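Local coordinates for protein transcriptional regulator (NtrC family) (Aquifex aeolicus, PDB 3DZD) that probably activates transcription by sigma54 RNA polymerase through an ATP-hydrolysing AAA+ domain that an attached response-regulator receiver domain controls, and is captured here in its inactive state, at residues Val60-Ile63 and Asp64-Glu68; Leu110-Lys113 and His114-Glu118. One frame throughout, in Å; residues are numbered along the deposited sequence.

How the interactions relate
Both contacts are local ones in the receiver domain, on or at helix 62-69 and within helix 105-119; the five parallel strands run in the order 2-1-3-4-5 of the CheY-like fold. Interaction 1 comes first along the chain; interaction 2 follows after two more strands and helix 85-93. Their centres lie 20 Å apart and their nearest atoms about 12 Å, so they do not touch. Strand 47-51 links them: Leu-50 and Ile-48 receive side chains of interaction 1, Val-47 and Val-49 those of interaction 2, the alternation expected when helices pack on opposite faces of one sheet. Four residues of interaction 2 come within reach of the second subunit, consistent with a receiver-domain dimer in the inactive state.

Interaction 1: residues Val60-Ile63 and Asp64-Glu68; sequences VNFI and DFIKE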
ATOM      1  N   VAL A  60     -32.762  10.703  -5.925  1.00 69.07           N
ATOM      2  CA  VAL A  60     -31.470  10.997  -6.543  1.00 73.10           C
ATOM      3  C   VAL A  60     -30.688  12.057  -5.760  1.00 73.58           C
ATOM      4  O   VAL A  60     -29.552  11.826  -5.339  1.00 69.86           O
ATOM      5  CB  VAL A  60     -31.648  11.490  -7.991  1.00 78.39           C
ATOM      6  CG1 VAL A  60     -30.296  11.761  -8.632  1.00 73.52           C
ATOM      7  CG2 VAL A  60     -32.445  10.479  -8.804  1.00 74.21           C
ATOM      8  N   ASN A  61     -31.304  13.222  -5.569  1.00 76.20           N
ATOM      9  CA  ASN A  61     -30.663  14.326  -4.861  1.00 72.94           C
ATOM     10  C   ASN A  61     -30.263  13.960  -3.437  1.00 63.93           C
ATOM     11  O   ASN A  61     -29.300  14.506  -2.895  1.00 65.13           O
ATOM     12  CB  ASN A  61     -31.569  15.559  -4.850  1.00 78.86           C
ATOM     13  CG  ASN A  61     -31.793  16.127  -6.238  1.00 92.95           C
ATOM     14  OD1 ASN A  61     -30.950  15.976  -7.127  1.00 88.34           O
ATOM     15  ND2 ASN A  61     -32.933  16.785  -6.435  1.00 94.54           N
ATOM     16  N   PHE A  62     -31.003  13.035  -2.835  1.00 67.55           N
ATOM     17  CA  PHE A  62     -30.687  12.564  -1.490  1.00 65.26           C
ATOM     18  C   PHE A  62     -29.269  12.004  -1.408  1.00 58.62           C
ATOM     19  O   PHE A  62     -28.672  11.955  -0.337  1.00 58.29           O
ATOM     20  CB  PHE A  62     -31.684  11.503  -1.035  1.00 68.94           C
ATOM     21  CG  PHE A  62     -31.522  11.112   0.400  1.00 70.10           C
ATOM     22  CD1 PHE A  62     -32.046  11.904   1.407  1.00 69.98           C
ATOM     23  CD2 PHE A  62     -30.836   9.961   0.746  1.00 61.61           C
ATOM     24  CE1 PHE A  62     -31.896  11.553   2.735  1.00 66.86           C
ATOM     25  CE2 PHE A  62     -30.682   9.606   2.075  1.00 62.02           C
ATOM     26  CZ  PHE A  62     -31.216  10.404   3.071  1.00 65.23           C
ATOM     27  N   ILE A  63     -28.736  11.573  -2.544  1.00 69.40           N
ATOM     28  CA  ILE A  63     -27.350  11.149  -2.594  1.00 68.19           C
ATOM     29  C   ILE A  63     -26.447  12.250  -2.043  1.00 67.94           C
ATOM     30  O   ILE A  63     -25.440  11.966  -1.398  1.00 63.13           O
ATOM     31  CB  ILE A  63     -26.926  10.777  -4.024  1.00 68.10           C
ATOM     32  CG1 ILE A  63     -27.508   9.418  -4.405  1.00 62.91           C
ATOM     33  CG2 ILE A  63     -25.415  10.748  -4.145  1.00 64.22           C
ATOM     34  CD1 ILE A  63     -27.270   9.046  -5.838  1.00 65.15           C
ATOM     35  N   ASP A  64     -26.816  13.507  -2.278  1.00 62.19           N
ATOM     36  CA  ASP A  64     -26.028  14.625  -1.759  1.00 65.55           C
ATOM     37  C   ASP A  64     -26.052  14.653  -0.231  1.00 63.65           C
ATOM     38  O   ASP A  64     -25.045  14.953   0.409  1.00 62.40           O
ATOM     39  CB  ASP A  64     -26.508  15.962  -2.334  1.00 65.99           C
ATOM     40  CG  ASP A  64     -26.209  16.101  -3.820  1.00 71.64           C
ATOM     41  OD1 ASP A  64     -25.063  15.823  -4.235  1.00 63.90           O
ATOM     42  OD2 ASP A  64     -27.127  16.499  -4.571  1.00 78.71           O
ATOM     43  N   PHE A  65     -27.198  14.326   0.353  1.00 70.44           N
ATOM     44  CA  PHE A  65     -27.278  14.211   1.800  1.00 69.17           C
ATOM     45  C   PHE A  65     -26.265  13.196   2.310  1.00 73.25           C
ATOM     46  O   PHE A  65     -25.572  13.436   3.296  1.00 73.44           O
ATOM     47  CB  PHE A  65     -28.672  13.786   2.240  1.00 74.29           C
ATOM     48  CG  PHE A  65     -28.796  13.600   3.721  1.00 78.58           C
ATOM     49  CD1 PHE A  65     -29.347  14.595   4.511  1.00 80.35           C
ATOM     50  CD2 PHE A  65     -28.337  12.445   4.330  1.00 73.66           C
ATOM     51  CE1 PHE A  65     -29.452  14.435   5.876  1.00 71.65           C
ATOM     52  CE2 PHE A  65     -28.445  12.276   5.695  1.00 74.68           C
ATOM     53  CZ  PHE A  65     -29.004  13.273   6.468  1.00 75.28           C
ATOM     54  N   ILE A  66     -26.204  12.052   1.636  1.00 64.66           N
ATOM     55  CA  ILE A  66     -25.279  10.982   1.984  1.00 62.01           C
ATOM     56  C   ILE A  66     -23.835  11.429   1.753  1.00 54.89           C
ATOM     57  O   ILE A  66     -22.946  11.174   2.575  1.00 49.22           O
ATOM     58  CB  ILE A  66     -25.579   9.712   1.146  1.00 58.75           C
ATOM     59  CG1 ILE A  66     -26.980   9.180   1.466  1.00 61.47           C
ATOM     60  CG2 ILE A  66     -24.524   8.638   1.379  1.00 47.32           C
ATOM     61  CD1 ILE A  66     -27.510   8.201   0.454  1.00 55.16           C
ATOM     62  N   LYS A  67     -23.610  12.089   0.623  1.00 92.14           N
ATOM     63  CA  LYS A  67     -22.299  12.624   0.282  1.00 95.83           C
ATOM     64  C   LYS A  67     -21.818  13.575   1.372  1.00 99.06           C
ATOM     65  O   LYS A  67     -20.617  13.738   1.592  1.00100.59           O
ATOM     66  CB  LYS A  67     -22.378  13.364  -1.054  1.00103.61           C
ATOM     67  CG  LYS A  67     -21.101  14.074  -1.468  1.00109.54           C
ATOM     68  CD  LYS A  67     -21.386  15.164  -2.496  1.00119.86           C
ATOM     69  CE  LYS A  67     -22.299  14.669  -3.610  1.00123.34           C
ATOM     70  NZ  LYS A  67     -21.696  13.544  -4.375  1.00119.98           N
ATOM     71  N   GLU A  68     -22.771  14.190   2.063  1.00 99.98           N
ATOM     72  CA  GLU A  68     -22.464  15.213   3.052  1.00 98.59           C
ATOM     73  C   GLU A  68     -22.223  14.641   4.446  1.00 98.04           C
ATOM     74  O   GLU A  68     -21.276  15.028   5.129  1.00100.64           O
ATOM     75  CB  GLU A  68     -23.596  16.239   3.112  1.00102.28           C
ATOM     76  CG  GLU A  68     -23.243  17.483   3.901  1.00107.49           C
ATOM     77  CD  GLU A  68     -22.049  18.206   3.316  1.00119.55           C
ATOM     78  OE1 GLU A  68     -22.060  18.476   2.095  1.00128.57           O
ATOM     79  OE2 GLU A  68     -21.099  18.501   4.074  1.00114.72           O
TER
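The amide of Lys-67 reaches the carbonyl oxygen of Ile-63 in a short bond, Lys-67 N to Ile-63 O 2.7 Å. One residue earlier, Ile-66 N donates to Phe-62 O at 3.2 Å, in the carbonyl plane. Both span four residues, the spacing of an alpha-helix. The bond from Asp-64 N to Asn-61 O (2.7 Å) closes a shorter, three-residue turn and is more bent, with an N-H...O angle of 147°; its donor stands above the carbonyl plane, away from the lone pairs. From the side chain of Lys-67, bent at its last two torsions, NZ donates to Lys-93 O of helix 85-93, tying the two helices together; Asp-64 OD2 makes a weak, long ion pair with Lys-93 NZ.

In the CheY-like fold of the receiver domain, helix 62-69 lies against the central sheet: Ile-66 packs on Ile-48 and Ile-63 on Leu-50, both of strand 47-51. Phe-62 and Phe-65 are turned toward helix 33-42. Both set CG anti to the backbone N (chi1 -172° at Phe-62), which sends the rings out side by side in the same direction. Their planes are nearly parallel, 8° apart, but slid so far that the rings barely overlap, with centroids 5.0 Å apart. Phe-65 CB instead sits over a face of the Phe-62 ring in a CH-pi contact, 4.1 Å from its centroid, while Phe-62 CZ meets Phe-65 CD2 at 3.7 Å. Ile-66 crosses Phe-62 at about a right angle and lays CD1 against Phe-62 CD2 at 3.8 Å. Beyond the pair, Phe-62 packs on Leu-33 and Ile-40 of helix 33-42 and also touches Leu-50, whereas Phe-65 reaches Glu-37 of that helix.

Interaction 2: residues Leu110-Lys113 and His114-Glu118; sequences LTIK and HAFEE
His-114, Ala-115, Phe-116 and Glu-117 each donate their amide to the carbonyl four residues back, Leu-110 through Lys-113, one uninterrupted run of alpha-helical bonds. Ala-115 N to Thr-111 O measures 2.9 Å, and Phe-116 N to Ile-112 O 3.0 Å with a C=O...N angle of 164°, nearly along the C=O axis. For the other three the donor is tilted from the carbonyl plane, most at His-114 N, by 25°.

His-114 is folded back over the preceding turn: with CG anti to the carbonyl carbon (chi1 -62°), one face of its imidazole lies above Leu-110 O, which stands 3.4 Å from the plane, offset toward the rim. Leu-110 comes to the same ring obliquely, placing CD1 3.3 Å from His-114 CE1. Ile-112 and Phe-116 run alongside each other, and Ile-112 CG2 meets the Phe-116 ring at its edge, in plane, 3.8 Å from Phe-116 CD2. These positions suit the last helix of a CheY-like receiver domain: Ile-112 and Ala-115 press on Ile-76 of the central sheet and Phe-116 on Val-47, while His-114 faces the second subunit, where its ring meets Tyr-96 of that chain and Leu-110 packs on Phe-98 of that chain. An alanine at His-114 would remove the imidazole, and is likely to leave Leu-110 CD1 and Tyr-96 of the second subunit without their shared aromatic partner, opening a gap between the chains.

Lys-113 slants across Glu-117, whose side chain also packs on Tyr-96 of the second subunit. Lys-113 NZ stays 4.1 Å from Glu-117 OE1, opposite charges beyond salt-bridge range, which probably attract only weakly, and Lys-113 CE approaches that oxygen to 3.8 Å. The carboxylate of Glu-117 also lies close to Glu-118 of the second subunit.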
ATOM      1  N   LEU A 110     -24.700 -10.203  -5.584  1.00 45.25           N
ATOM      2  CA  LEU A 110     -23.444  -9.940  -6.278  1.00 43.16           C
ATOM      3  C   LEU A 110     -23.091  -8.456  -6.235  1.00 46.27           C
ATOM      4  O   LEU A 110     -21.927  -8.082  -6.024  1.00 43.64           O
ATOM      5  CB  LEU A 110     -23.498 -10.431  -7.726  1.00 43.25           C
ATOM      6  CG  LEU A 110     -22.211 -10.119  -8.498  1.00 52.00           C
ATOM      7  CD1 LEU A 110     -21.012 -10.766  -7.811  1.00 47.31           C
ATOM      8  CD2 LEU A 110     -22.304 -10.542  -9.959  1.00 44.72           C
ATOM      9  N   THR A 111     -24.094  -7.609  -6.441  1.00 43.52           N
ATOM     10  CA  THR A 111     -23.886  -6.165  -6.378  1.00 43.58           C
ATOM     11  C   THR A 111     -23.490  -5.702  -4.969  1.00 43.46           C
ATOM     12  O   THR A 111     -22.630  -4.843  -4.817  1.00 43.06           O
ATOM     13  CB  THR A 111     -25.135  -5.403  -6.840  1.00 44.16           C
ATOM     14  OG1 THR A 111     -25.448  -5.797  -8.176  1.00 44.30           O
ATOM     15  CG2 THR A 111     -24.903  -3.914  -6.811  1.00 43.96           C
ATOM     16  N   ILE A 112     -24.130  -6.271  -3.951  1.00 43.45           N
ATOM     17  CA  ILE A 112     -23.784  -5.982  -2.569  1.00 43.49           C
ATOM     18  C   ILE A 112     -22.329  -6.344  -2.293  1.00 42.83           C
ATOM     19  O   ILE A 112     -21.578  -5.565  -1.707  1.00 42.31           O
ATOM     20  CB  ILE A 112     -24.680  -6.761  -1.590  1.00 43.99           C
ATOM     21  CG1 ILE A 112     -26.118  -6.264  -1.681  1.00 44.41           C
ATOM     22  CG2 ILE A 112     -24.145  -6.630  -0.155  1.00 43.50           C
ATOM     23  CD1 ILE A 112     -26.346  -4.929  -1.005  1.00 44.75           C
ATOM     24  N   LYS A 113     -21.939  -7.533  -2.721  1.00 47.26           N
ATOM     25  CA  LYS A 113     -20.578  -7.996  -2.527  1.00 45.88           C
ATOM     26  C   LYS A 113     -19.588  -6.982  -3.063  1.00 45.36           C
ATOM     27  O   LYS A 113     -18.625  -6.617  -2.375  1.00 46.20           O
ATOM     28  CB  LYS A 113     -20.365  -9.333  -3.225  1.00 49.40           C
ATOM     29  CG  LYS A 113     -19.012  -9.937  -2.936  1.00 46.23           C
ATOM     30  CD  LYS A 113     -18.678 -11.058  -3.899  1.00 52.09           C
ATOM     31  CE  LYS A 113     -17.222 -11.469  -3.747  1.00 65.98           C
ATOM     32  NZ  LYS A 113     -16.592 -11.900  -5.025  1.00 66.97           N
ATOM     33  N   HIS A 114     -19.824  -6.523  -4.292  1.00 41.66           N
ATOM     34  CA  HIS A 114     -18.945  -5.526  -4.906  1.00 41.33           C
ATOM     35  C   HIS A 114     -19.022  -4.174  -4.206  1.00 41.24           C
ATOM     36  O   HIS A 114     -18.017  -3.476  -4.103  1.00 40.86           O
ATOM     37  CB  HIS A 114     -19.211  -5.382  -6.407  1.00 41.42           C
ATOM     38  CG  HIS A 114     -18.967  -6.635  -7.182  1.00 42.60           C
ATOM     39  ND1 HIS A 114     -19.672  -6.957  -8.318  1.00 48.43           N
ATOM     40  CD2 HIS A 114     -18.116  -7.667  -6.958  1.00 40.99           C
ATOM     41  CE1 HIS A 114     -19.255  -8.125  -8.777  1.00 46.95           C
ATOM     42  NE2 HIS A 114     -18.311  -8.576  -7.968  1.00 47.59           N
ATOM     43  N   ALA A 115     -20.204  -3.801  -3.723  1.00 41.96           N
ATOM     44  CA  ALA A 115     -20.318  -2.579  -2.926  1.00 41.90           C
ATOM     45  C   ALA A 115     -19.395  -2.622  -1.700  1.00 41.47           C
ATOM     46  O   ALA A 115     -18.734  -1.640  -1.381  1.00 41.31           O
ATOM     47  CB  ALA A 115     -21.756  -2.328  -2.504  1.00 42.51           C
ATOM     48  N   PHE A 116     -19.342  -3.757  -1.016  1.00 41.56           N
ATOM     49  CA  PHE A 116     -18.483  -3.853   0.153  1.00 42.25           C
ATOM     50  C   PHE A 116     -17.002  -3.851  -0.217  1.00 41.95           C
ATOM     51  O   PHE A 116     -16.194  -3.281   0.500  1.00 40.84           O
ATOM     52  CB  PHE A 116     -18.832  -5.062   1.035  1.00 41.25           C
ATOM     53  CG  PHE A 116     -19.919  -4.782   2.041  1.00 42.96           C
ATOM     54  CD1 PHE A 116     -19.654  -4.032   3.176  1.00 41.90           C
ATOM     55  CD2 PHE A 116     -21.211  -5.269   1.852  1.00 43.88           C
ATOM     56  CE1 PHE A 116     -20.663  -3.767   4.103  1.00 47.85           C
ATOM     57  CE2 PHE A 116     -22.221  -5.013   2.776  1.00 42.83           C
ATOM     58  CZ  PHE A 116     -21.952  -4.263   3.897  1.00 44.40           C
ATOM     59  N   GLU A 117     -16.632  -4.472  -1.327  1.00 50.76           N
ATOM     60  CA  GLU A 117     -15.226  -4.438  -1.681  1.00 54.21           C
ATOM     61  C   GLU A 117     -14.834  -3.062  -2.226  1.00 52.15           C
ATOM     62  O   GLU A 117     -13.669  -2.696  -2.220  1.00 51.90           O
ATOM     63  CB  GLU A 117     -14.818  -5.588  -2.610  1.00 56.90           C
ATOM     64  CG  GLU A 117     -15.536  -5.660  -3.938  1.00 71.48           C
ATOM     65  CD  GLU A 117     -15.193  -6.933  -4.707  1.00 72.05           C
ATOM     66  OE1 GLU A 117     -15.666  -8.022  -4.306  1.00 80.63           O
ATOM     67  OE2 GLU A 117     -14.452  -6.840  -5.711  1.00 74.13           O
ATOM     68  N   GLU A 118     -15.815  -2.288  -2.670  1.00 42.35           N
ATOM     69  CA  GLU A 118     -15.545  -0.912  -3.051  1.00 46.55           C
ATOM     70  C   GLU A 118     -15.315  -0.104  -1.778  1.00 45.71           C
ATOM     71  O   GLU A 118     -14.462   0.783  -1.725  1.00 44.27           O
ATOM     72  CB  GLU A 118     -16.724  -0.336  -3.833  1.00 44.02           C
ATOM     73  CG  GLU A 118     -16.713   1.174  -3.938  1.00 40.97           C
ATOM     74  CD  GLU A 118     -15.746   1.666  -4.990  1.00 51.69           C
ATOM     75  OE1 GLU A 118     -15.214   0.822  -5.746  1.00 45.30           O
ATOM     76  OE2 GLU A 118     -15.534   2.902  -5.071  1.00 50.50           O
TER